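Long-range contacts in serine proteinase inhibitor A (Sagittaria sagittifolia, PDB 3E8L), which probably inhibits trypsin and chymotrypsin simultaneously through two reactive sites on a beta-trefoil scaffold, and kallikrein weakly: residues A50-V55 with A119-Y124; L43-K48 with F89-P94; W101-S106 with S113-T118. The protein carries 2 engineered substitutions. All coordinates share one frame; numbering follows the deposited sequence.

Interaction 1 of 3, residues A50-V55 with A119-Y124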
loop_
_atom_site.group_PDB
_atom_site.type_symbol
_atom_site.label_atom_id
_atom_site.label_comp_id
_atom_site.label_asym_id
_atom_site.label_seq_id
_atom_site.Cartn_x
_atom_site.Cartn_y
_atom_site.Cartn_z
ATOM N N ALA A 50 -8.158 4.284 -16.096
ATOM C CA ALA A 50 -8.829 4.818 -14.922
ATOM C C ALA A 50 -7.911 5.745 -14.161
ATOM O O ALA A 50 -7.372 6.691 -14.718
ATOM C CB ALA A 50 -9.324 3.699 -14.031
ATOM N N CYS A 51 -7.741 5.468 -12.880
ATOM C CA CYS A 51 -6.820 6.230 -12.073
ATOM C C CYS A 51 -5.413 5.596 -12.185
ATOM O O CYS A 51 -4.545 5.948 -11.412
ATOM C CB CYS A 51 -7.326 6.319 -10.605
ATOM S SG CYS A 51 -9.169 6.501 -10.288
ATOM N N LYS A 52 -5.178 4.699 -13.161
ATOM C CA LYS A 52 -3.905 3.965 -13.200
ATOM C C LYS A 52 -2.923 4.354 -14.322
ATOM O O LYS A 52 -3.316 4.617 -15.458
ATOM C CB LYS A 52 -4.202 2.471 -13.244
ATOM C CG LYS A 52 -3.003 1.558 -13.081
ATOM C CD LYS A 52 -3.438 0.097 -13.087
ATOM C CE LYS A 52 -4.208 -0.254 -11.836
ATOM N NZ LYS A 52 -4.405 -1.719 -11.766
ATOM N N SER A 53 -1.639 4.364 -13.980
ATOM C CA SER A 53 -0.563 4.780 -14.876
ATOM C C SER A 53 0.568 3.765 -14.863
ATOM O O SER A 53 0.686 2.978 -13.909
ATOM C CB SER A 53 0.009 6.120 -14.414
ATOM O OG SER A 53 -0.820 7.205 -14.766
ATOM N N TYR A 54 1.406 3.774 -15.905
ATOM C CA TYR A 54 2.658 3.010 -15.852
ATOM C C TYR A 54 3.724 3.909 -15.260
ATOM O O TYR A 54 3.814 5.083 -15.650
ATOM C CB TYR A 54 3.118 2.567 -17.235
ATOM C CG TYR A 54 2.204 1.600 -17.942
ATOM C CD1 TYR A 54 2.290 0.246 -17.699
ATOM C CD2 TYR A 54 1.272 2.045 -18.875
ATOM C CE1 TYR A 54 1.478 -0.652 -18.355
ATOM C CE2 TYR A 54 0.438 1.154 -19.541
ATOM C CZ TYR A 54 0.550 -0.208 -19.272
ATOM O OH TYR A 54 -0.260 -1.128 -19.913
ATOM N N VAL A 55 4.509 3.366 -14.321
ATOM C CA VAL A 55 5.761 3.991 -13.901
ATOM C C VAL A 55 6.810 3.795 -15.006
ATOM O O VAL A 55 7.185 2.665 -15.349
ATOM C CB VAL A 55 6.292 3.411 -12.575
ATOM C CG1 VAL A 55 7.523 4.196 -12.112
ATOM C CG2 VAL A 55 5.229 3.441 -11.509
ATOM N N ALA A 119 1.090 2.970 -10.898
ATOM C CA ALA A 119 0.885 3.951 -9.863
ATOM C C ALA A 119 -0.526 4.443 -9.944
ATOM O O ALA A 119 -0.994 4.855 -11.013
ATOM C CB ALA A 119 1.842 5.118 -10.037
ATOM N N GLY A 120 -1.208 4.426 -8.811
ATOM C CA GLY A 120 -2.540 4.983 -8.729
ATOM C C GLY A 120 -3.605 3.926 -8.889
ATOM O O GLY A 120 -3.431 2.971 -9.643
ATOM N N ASP A 121 -4.706 4.100 -8.175
ATOM C CA ASP A 121 -5.888 3.241 -8.312
ATOM C C ASP A 121 -7.003 3.936 -7.548
ATOM O O ASP A 121 -6.756 4.911 -6.829
ATOM C CB ASP A 121 -5.617 1.845 -7.721
ATOM C CG ASP A 121 -6.382 0.728 -8.428
ATOM O OD1 ASP A 121 -7.341 0.986 -9.180
ATOM O OD2 ASP A 121 -6.015 -0.444 -8.204
ATOM N N TYR A 122 -8.230 3.466 -7.718
ATOM C CA TYR A 122 -9.341 3.973 -6.935
ATOM C C TYR A 122 -8.962 3.903 -5.457
ATOM O O TYR A 122 -8.570 2.838 -4.970
ATOM C CB TYR A 122 -10.561 3.113 -7.212
ATOM C CG TYR A 122 -11.097 3.250 -8.616
ATOM C CD1 TYR A 122 -11.622 4.473 -9.065
ATOM C CD2 TYR A 122 -11.110 2.168 -9.494
ATOM C CE1 TYR A 122 -12.132 4.615 -10.334
ATOM C CE2 TYR A 122 -11.629 2.299 -10.791
ATOM C CZ TYR A 122 -12.130 3.533 -11.198
ATOM O OH TYR A 122 -12.647 3.711 -12.456
ATOM N N PHE A 123 -9.052 5.023 -4.740
ATOM C CA PHE A 123 -8.534 5.073 -3.362
ATOM C C PHE A 123 -9.076 3.946 -2.486
ATOM O O PHE A 123 -8.363 3.457 -1.608
ATOM C CB PHE A 123 -8.838 6.408 -2.690
ATOM C CG PHE A 123 -10.277 6.558 -2.272
ATOM C CD1 PHE A 123 -11.258 6.887 -3.208
ATOM C CD2 PHE A 123 -10.655 6.352 -0.948
ATOM C CE1 PHE A 123 -12.590 7.018 -2.822
ATOM C CE2 PHE A 123 -11.988 6.479 -0.555
ATOM C CZ PHE A 123 -12.954 6.805 -1.487
ATOM N N TYR A 124 -10.332 3.553 -2.731
ATOM C CA TYR A 124 -11.071 2.644 -1.845
ATOM C C TYR A 124 -10.620 1.183 -1.938
ATOM O O TYR A 124 -10.977 0.371 -1.082
ATOM C CB TYR A 124 -12.583 2.746 -2.091
ATOM C CG TYR A 124 -12.974 2.598 -3.554
ATOM C CD1 TYR A 124 -13.006 1.348 -4.160
ATOM C CD2 TYR A 124 -13.310 3.713 -4.328
ATOM C CE1 TYR A 124 -13.344 1.198 -5.485
ATOM C CE2 TYR A 124 -13.660 3.573 -5.680
ATOM C CZ TYR A 124 -13.683 2.306 -6.247
ATOM O OH TYR A 124 -14.018 2.124 -7.569
HETATM O O HOH W 1 -1.711 7.716 -11.979
#
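Cys51 sets its SG against the Tyr122 ring, 3.4 Å from CD1, obliquely from the CD1/CE1 side. With SG turned beside its own backbone N (chi1 -37°) it reaches the ring while remaining bonded to Cys97 in a disulfide. At the ring's far end, Ala50 CB rests against Tyr122 OH. Lys52 runs a longer course: its CB and CG both pass the carbonyl oxygen of Gly120, CB lying 3.7 Å from Gly120 O. The chain then bends at CG-CD (chi3 -70°), bringing CE near Gly120 O and beside Asp121 OD2. At the tip, NZ stays 4.1 Å from Asp121 OD2, too far for a salt bridge, the two side chains lying alongside and pointing the same way. Asp121 OD2 has a firmer partner in Asn127, and OD1 accepts a hydrogen bond from the backbone N of Tyr122 at 3.0 Å. With an alanine in place of Asp121, Asn127 would probably lose this acceptor, the Tyr122 N-H its side-chain bond and the Lys52 ammonium a nearby opposite charge. Ser53 and Ala119 bond both ways, Ser53 N to Ala119 O at 3.1 Å and Ala119 N to Ser53 O at 3.0 Å, while a water joins Ser53 OG to Ala119 O. After this one antiparallel bridge a beta-trefoil strand gives way to the loop 119-124, whose Tyr122 makes a cation-pi contact with a basic side chain of another protein chain.

Interaction 2 of 3, residues L43-K48 with F89-P94. Engineered in segment 43-48: Arg47 (natural residue His).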
loop_
_atom_site.group_PDB
_atom_site.type_symbol
_atom_site.label_atom_id
_atom_site.label_comp_id
_atom_site.label_asym_id
_atom_site.label_seq_id
_atom_site.Cartn_x
_atom_site.Cartn_y
_atom_site.Cartn_z
ATOM N N LEU A 43 11.695 9.402 -12.894
ATOM C CA LEU A 43 10.537 8.553 -12.959
ATOM C C LEU A 43 9.251 9.379 -13.017
ATOM O O LEU A 43 9.144 10.450 -12.411
ATOM C CB LEU A 43 10.542 7.607 -11.773
ATOM C CG LEU A 43 11.040 6.203 -12.065
ATOM C CD1 LEU A 43 12.176 6.184 -13.063
ATOM C CD2 LEU A 43 11.440 5.570 -10.772
ATOM N N SER A 44 8.278 8.867 -13.762
ATOM C CA SER A 44 7.059 9.601 -14.069
ATOM C C SER A 44 5.936 8.627 -14.466
ATOM O O SER A 44 6.102 7.418 -14.355
ATOM C CB SER A 44 7.349 10.617 -15.180
ATOM O OG SER A 44 6.258 11.495 -15.359
ATOM N N THR A 45 4.809 9.159 -14.932
ATOM C CA THR A 45 3.644 8.333 -15.271
ATOM C C THR A 45 3.279 8.366 -16.758
ATOM O O THR A 45 3.372 9.416 -17.409
ATOM C CB THR A 45 2.387 8.804 -14.530
ATOM O OG1 THR A 45 2.185 10.203 -14.796
ATOM C CG2 THR A 45 2.492 8.558 -13.049
ATOM N N LEU A 46 2.859 7.202 -17.268
ATOM C CA LEU A 46 2.169 7.068 -18.559
ATOM C C LEU A 46 0.779 6.526 -18.306
ATOM O O LEU A 46 0.636 5.416 -17.779
ATOM C CB LEU A 46 2.864 6.064 -19.467
ATOM C CG LEU A 46 4.100 6.398 -20.277
ATOM C CD1 LEU A 46 4.529 5.143 -21.038
ATOM C CD2 LEU A 46 3.803 7.549 -21.244
ATOM N N ARG A 47 -0.248 7.270 -18.695
ATOM C CA ARG A 47 -1.604 6.770 -18.513
ATOM C C ARG A 47 -1.773 5.330 -19.029
ATOM O O ARG A 47 -1.362 4.989 -20.138
ATOM C CB ARG A 47 -2.652 7.711 -19.139
ATOM C CG ARG A 47 -2.805 9.026 -18.381
ATOM C CD ARG A 47 -4.145 9.704 -18.638
ATOM N NE ARG A 47 -4.142 11.090 -18.155
ATOM C CZ ARG A 47 -3.956 12.164 -18.928
ATOM N NH1 ARG A 47 -3.962 13.379 -18.387
ATOM N NH2 ARG A 47 -3.766 12.035 -20.241
ATOM N N LYS A 48 -2.364 4.497 -18.183
ATOM C CA LYS A 48 -2.816 3.178 -18.557
ATOM C C LYS A 48 -4.346 3.177 -18.658
ATOM O O LYS A 48 -4.906 3.017 -19.731
ATOM C CB LYS A 48 -2.331 2.173 -17.514
ATOM C CG LYS A 48 -2.709 0.743 -17.766
ATOM C CD LYS A 48 -1.981 -0.161 -16.781
ATOM C CE LYS A 48 -2.774 -1.454 -16.535
ATOM N NZ LYS A 48 -2.697 -2.380 -17.680
ATOM N N PHE A 89 3.355 9.262 -5.798
ATOM C CA PHE A 89 3.626 10.452 -6.549
ATOM C C PHE A 89 2.857 11.648 -6.000
ATOM O O PHE A 89 1.707 11.530 -5.583
ATOM C CB PHE A 89 3.247 10.253 -8.014
ATOM C CG PHE A 89 4.238 9.438 -8.804
ATOM C CD1 PHE A 89 5.589 9.800 -8.854
ATOM C CD2 PHE A 89 3.813 8.336 -9.528
ATOM C CE1 PHE A 89 6.510 9.043 -9.608
ATOM C CE2 PHE A 89 4.708 7.581 -10.285
ATOM C CZ PHE A 89 6.055 7.931 -10.336
ATOM N N SER A 90 3.505 12.808 -6.008
ATOM C CA SER A 90 2.842 14.047 -5.635
ATOM C C SER A 90 2.459 14.700 -6.937
ATOM O O SER A 90 3.289 15.318 -7.611
ATOM C CB SER A 90 3.781 14.946 -4.834
ATOM O OG SER A 90 3.081 16.051 -4.306
ATOM N N MET A 91 1.205 14.510 -7.320
ATOM C CA MET A 91 0.734 14.937 -8.640
ATOM C C MET A 91 -0.744 15.261 -8.560
ATOM O O MET A 91 -1.457 14.673 -7.749
ATOM C CB MET A 91 0.998 13.846 -9.675
ATOM C CG MET A 91 0.318 12.502 -9.366
ATOM S SD MET A 91 0.583 11.236 -10.613
ATOM C CE MET A 91 -0.014 12.070 -12.100
ATOM N N PRO A 92 -1.210 16.218 -9.375
ATOM C CA PRO A 92 -2.622 16.585 -9.277
ATOM C C PRO A 92 -3.458 15.383 -9.690
ATOM O O PRO A 92 -3.085 14.672 -10.629
ATOM C CB PRO A 92 -2.761 17.721 -10.289
ATOM C CG PRO A 92 -1.372 18.182 -10.578
ATOM C CD PRO A 92 -0.527 16.972 -10.439
ATOM N N VAL A 93 -4.571 15.151 -8.995
ATOM C CA VAL A 93 -5.360 13.942 -9.224
ATOM C C VAL A 93 -6.818 14.161 -8.818
ATOM O O VAL A 93 -7.082 14.910 -7.890
ATOM C CB VAL A 93 -4.693 12.780 -8.448
ATOM C CG1 VAL A 93 -5.496 12.370 -7.262
ATOM C CG2 VAL A 93 -4.385 11.629 -9.362
ATOM N N PRO A 94 -7.782 13.544 -9.531
ATOM C CA PRO A 94 -9.160 13.596 -9.023
ATOM C C PRO A 94 -9.248 12.785 -7.729
ATOM O O PRO A 94 -8.584 11.748 -7.629
ATOM C CB PRO A 94 -9.968 12.927 -10.133
ATOM C CG PRO A 94 -9.001 12.009 -10.815
ATOM C CD PRO A 94 -7.667 12.699 -10.735
#
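Thr45 and Phe89 pass alongside each other, running opposite ways, and their meeting is the tight part of this contact. The methyl CG2 of Thr45 comes obliquely to the CD2/CE2 side of the ring, 3.7 Å from Phe89 CE2. Its place follows from chi1 of 54°, which sets CG2 opposite the carbonyl carbon and leaves OG1 between the two backbone branches. From there OG1 meets the methyl of Met91 end-on, Thr45 OG1 to Met91 CE being 3.9 Å, and Met91 SD lies 4.1 Å from Thr45 CG2. Met91 gets its methyl there through a bend at its last torsion (chi3 -56°). Farther along the ring, Phe89 CZ approaches Ser44 O and CE1 approaches Leu43 O, both at 4.1 Å. No hydrogen bond joins the segments. The closest CA atoms, those of Ser44 and Phe89, are 8.3 Å apart, so the backbones do not meet; side chains of 89-94 span the gap, Phe89 reaching main-chain oxygens as well as Thr45. Beyond Thr45 and Met91 the two chains part company. Leu46 to Lys48 and Pro92 to Pro94 make no contact with one another; Arg47, an engineered residue, packs on a polar side chain of another protein chain, and exposed Lys48 is held through NZ by Glu107. Phe89, by contrast, is buried, its ring also meeting that of Trp101. Pro92, Val93 and Pro94 instead pair antiparallel with a strand of another protein chain, consistent with the substrate-like docking of an inhibitor loop that a Kunitz-type beta-trefoil presents to its proteinase.

Interaction 3 of 3, residues W101-S106 with S113-T118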
loop_
_atom_site.group_PDB
_atom_site.type_symbol
_atom_site.label_atom_id
_atom_site.label_comp_id
_atom_site.label_asym_id
_atom_site.label_seq_id
_atom_site.Cartn_x
_atom_site.Cartn_y
_atom_site.Cartn_z
ATOM N N TRP A 101 2.322 3.427 -5.648
ATOM C CA TRP A 101 2.870 2.484 -6.604
ATOM C C TRP A 101 2.391 1.097 -6.285
ATOM O O TRP A 101 2.145 0.784 -5.119
ATOM C CB TRP A 101 4.395 2.454 -6.505
ATOM C CG TRP A 101 5.101 3.626 -7.035
ATOM C CD1 TRP A 101 4.602 4.888 -7.212
ATOM C CD2 TRP A 101 6.481 3.680 -7.429
ATOM N NE1 TRP A 101 5.584 5.717 -7.724
ATOM C CE2 TRP A 101 6.746 4.996 -7.854
ATOM C CE3 TRP A 101 7.509 2.741 -7.481
ATOM C CZ2 TRP A 101 7.993 5.386 -8.317
ATOM C CZ3 TRP A 101 8.746 3.139 -7.931
ATOM C CH2 TRP A 101 8.977 4.441 -8.349
ATOM N N SER A 102 2.284 0.238 -7.303
ATOM C CA SER A 102 2.200 -1.202 -7.013
ATOM C C SER A 102 2.629 -2.155 -8.117
ATOM O O SER A 102 2.801 -1.754 -9.267
ATOM C CB SER A 102 0.826 -1.591 -6.441
ATOM O OG SER A 102 -0.188 -1.323 -7.343
ATOM N N ILE A 103 2.835 -3.413 -7.734
ATOM C CA ILE A 103 3.154 -4.468 -8.660
ATOM C C ILE A 103 1.913 -4.789 -9.464
ATOM O O ILE A 103 0.879 -5.159 -8.932
ATOM C CB ILE A 103 3.600 -5.734 -7.942
ATOM C CG1 ILE A 103 4.646 -5.397 -6.890
ATOM C CG2 ILE A 103 4.178 -6.723 -8.949
ATOM C CD1 ILE A 103 4.830 -6.473 -5.888
ATOM N N GLY A 104 2.018 -4.644 -10.762
ATOM C CA GLY A 104 0.875 -4.880 -11.608
ATOM C C GLY A 104 0.826 -6.298 -12.122
ATOM O O GLY A 104 1.853 -6.988 -12.199
ATOM N N LYS A 105 -0.392 -6.712 -12.461
ATOM C CA LYS A 105 -0.686 -7.937 -13.189
ATOM C C LYS A 105 0.227 -7.987 -14.419
ATOM O O LYS A 105 0.440 -6.963 -15.072
ATOM C CB LYS A 105 -2.159 -7.867 -13.611
ATOM C CG LYS A 105 -2.666 -8.962 -14.515
ATOM C CD LYS A 105 -4.197 -8.890 -14.594
ATOM C CE LYS A 105 -4.791 -10.188 -15.099
ATOM N NZ LYS A 105 -6.231 -10.275 -14.735
ATOM N N SER A 106 0.792 -9.150 -14.727
ATOM C CA SER A 106 1.577 -9.229 -15.945
ATOM C C SER A 106 0.728 -9.051 -17.215
ATOM O O SER A 106 -0.439 -9.422 -17.255
ATOM C CB SER A 106 2.419 -10.514 -16.003
ATOM O OG SER A 106 1.591 -11.626 -16.194
ATOM N N SER A 113 6.300 -9.105 -22.492
ATOM C CA SER A 113 5.526 -9.644 -21.388
ATOM C C SER A 113 6.235 -9.341 -20.085
ATOM O O SER A 113 7.402 -9.723 -19.895
ATOM C CB SER A 113 5.301 -11.139 -21.536
ATOM O OG SER A 113 4.486 -11.383 -22.670
ATOM N N PHE A 114 5.537 -8.634 -19.198
ATOM C CA PHE A 114 6.069 -8.311 -17.892
ATOM C C PHE A 114 4.976 -7.952 -16.890
ATOM O O PHE A 114 3.821 -7.732 -17.256
ATOM C CB PHE A 114 7.095 -7.178 -17.999
ATOM C CG PHE A 114 6.511 -5.826 -18.381
ATOM C CD1 PHE A 114 6.884 -4.679 -17.673
ATOM C CD2 PHE A 114 5.616 -5.691 -19.446
ATOM C CE1 PHE A 114 6.384 -3.428 -18.015
ATOM C CE2 PHE A 114 5.102 -4.445 -19.794
ATOM C CZ PHE A 114 5.495 -3.304 -19.071
ATOM N N GLN A 115 5.369 -7.926 -15.619
ATOM C CA GLN A 115 4.574 -7.316 -14.572
ATOM C C GLN A 115 5.055 -5.879 -14.394
ATOM O O GLN A 115 6.131 -5.657 -13.850
ATOM C CB GLN A 115 4.734 -8.079 -13.262
ATOM C CG GLN A 115 4.275 -9.507 -13.304
ATOM C CD GLN A 115 4.437 -10.164 -11.963
ATOM O OE1 GLN A 115 5.408 -10.891 -11.732
ATOM N NE2 GLN A 115 3.525 -9.856 -11.037
ATOM N N PRO A 116 4.266 -4.889 -14.862
ATOM C CA PRO A 116 4.756 -3.519 -14.684
ATOM C C PRO A 116 4.606 -3.049 -13.251
ATOM O O PRO A 116 3.836 -3.634 -12.492
ATOM C CB PRO A 116 3.835 -2.695 -15.590
ATOM C CG PRO A 116 2.624 -3.521 -15.767
ATOM C CD PRO A 116 3.065 -4.940 -15.716
ATOM N N ILE A 117 5.361 -2.021 -12.876
ATOM C CA ILE A 117 5.057 -1.268 -11.677
ATOM C C ILE A 117 4.061 -0.219 -12.153
ATOM O O ILE A 117 4.300 0.458 -13.164
ATOM C CB ILE A 117 6.301 -0.563 -11.084
ATOM C CG1 ILE A 117 7.443 -1.559 -10.875
ATOM C CG2 ILE A 117 5.946 0.116 -9.778
ATOM C CD1 ILE A 117 7.029 -2.827 -10.154
ATOM N N THR A 118 2.931 -0.115 -11.461
ATOM C CA THR A 118 1.921 0.873 -11.812
ATOM C C THR A 118 1.858 1.905 -10.692
ATOM O O THR A 118 2.524 1.742 -9.660
ATOM C CB THR A 118 0.526 0.231 -12.107
ATOM O OG1 THR A 118 0.028 -0.417 -10.930
ATOM C CG2 THR A 118 0.630 -0.776 -13.229
#
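Ser102 and Thr118 share one face of the sheet, their hydroxyl oxygens OG and OG1 3.7 Å apart. Their backbones bond both ways: Thr118 N points almost straight down the carbonyl of Ser102, 2.7 Å from Ser102 O, whereas Ser102 N reaches Thr118 O at 2.8 Å from above the carbonyl plane. Gly104 N to Pro116 O, also 2.7 Å, continues the pairing. Ile103 and Ile117 occupy the other face, as a non-hydrogen-bonded pair, and Ile103 CG2 also passes slantwise near the amide nitrogen of Gln115. On Ile117, chi1 of -53° puts CG1 beside the backbone N and so leaves CG2 anti to it, at a slant to the indole and 3.8 Å from Trp101 CE3; this touch is uncertain, because Ile117 was modelled in two conformers. Past Gly104 the regular pattern lapses: Ser106 CB packs 3.4 Å from Gln115 CG, and Pro116 CD sits over the Phe114 ring. Strand 101-103 and the interrupted strand 113-119 form a hairpin of the beta-trefoil whose Trp101 faces an aromatic interior, meeting Phe87 and, edge-to-face, Phe131.

Along the chain the segments of interactions 1 and 2 alternate, and interaction 3 falls wholly between the two segments of interaction 1. Their centres are close: about 8 Å between interactions 1 and 2, 12 Å between 1 and 3, and 15 Å between 2 and 3. One antiparallel sheet holds strands 43-49, 52-57, 113-119 and 101-103, paired in that order; 89-94 lies beside it and reaches it through side chains. Leu43 and Phe89 of interaction 2 both pack on Trp101 of interaction 3, which links the two through the interior. The shared beta-trefoil framework thus carries 119-124 and 89-94, two regions that each touch a chain of another protein.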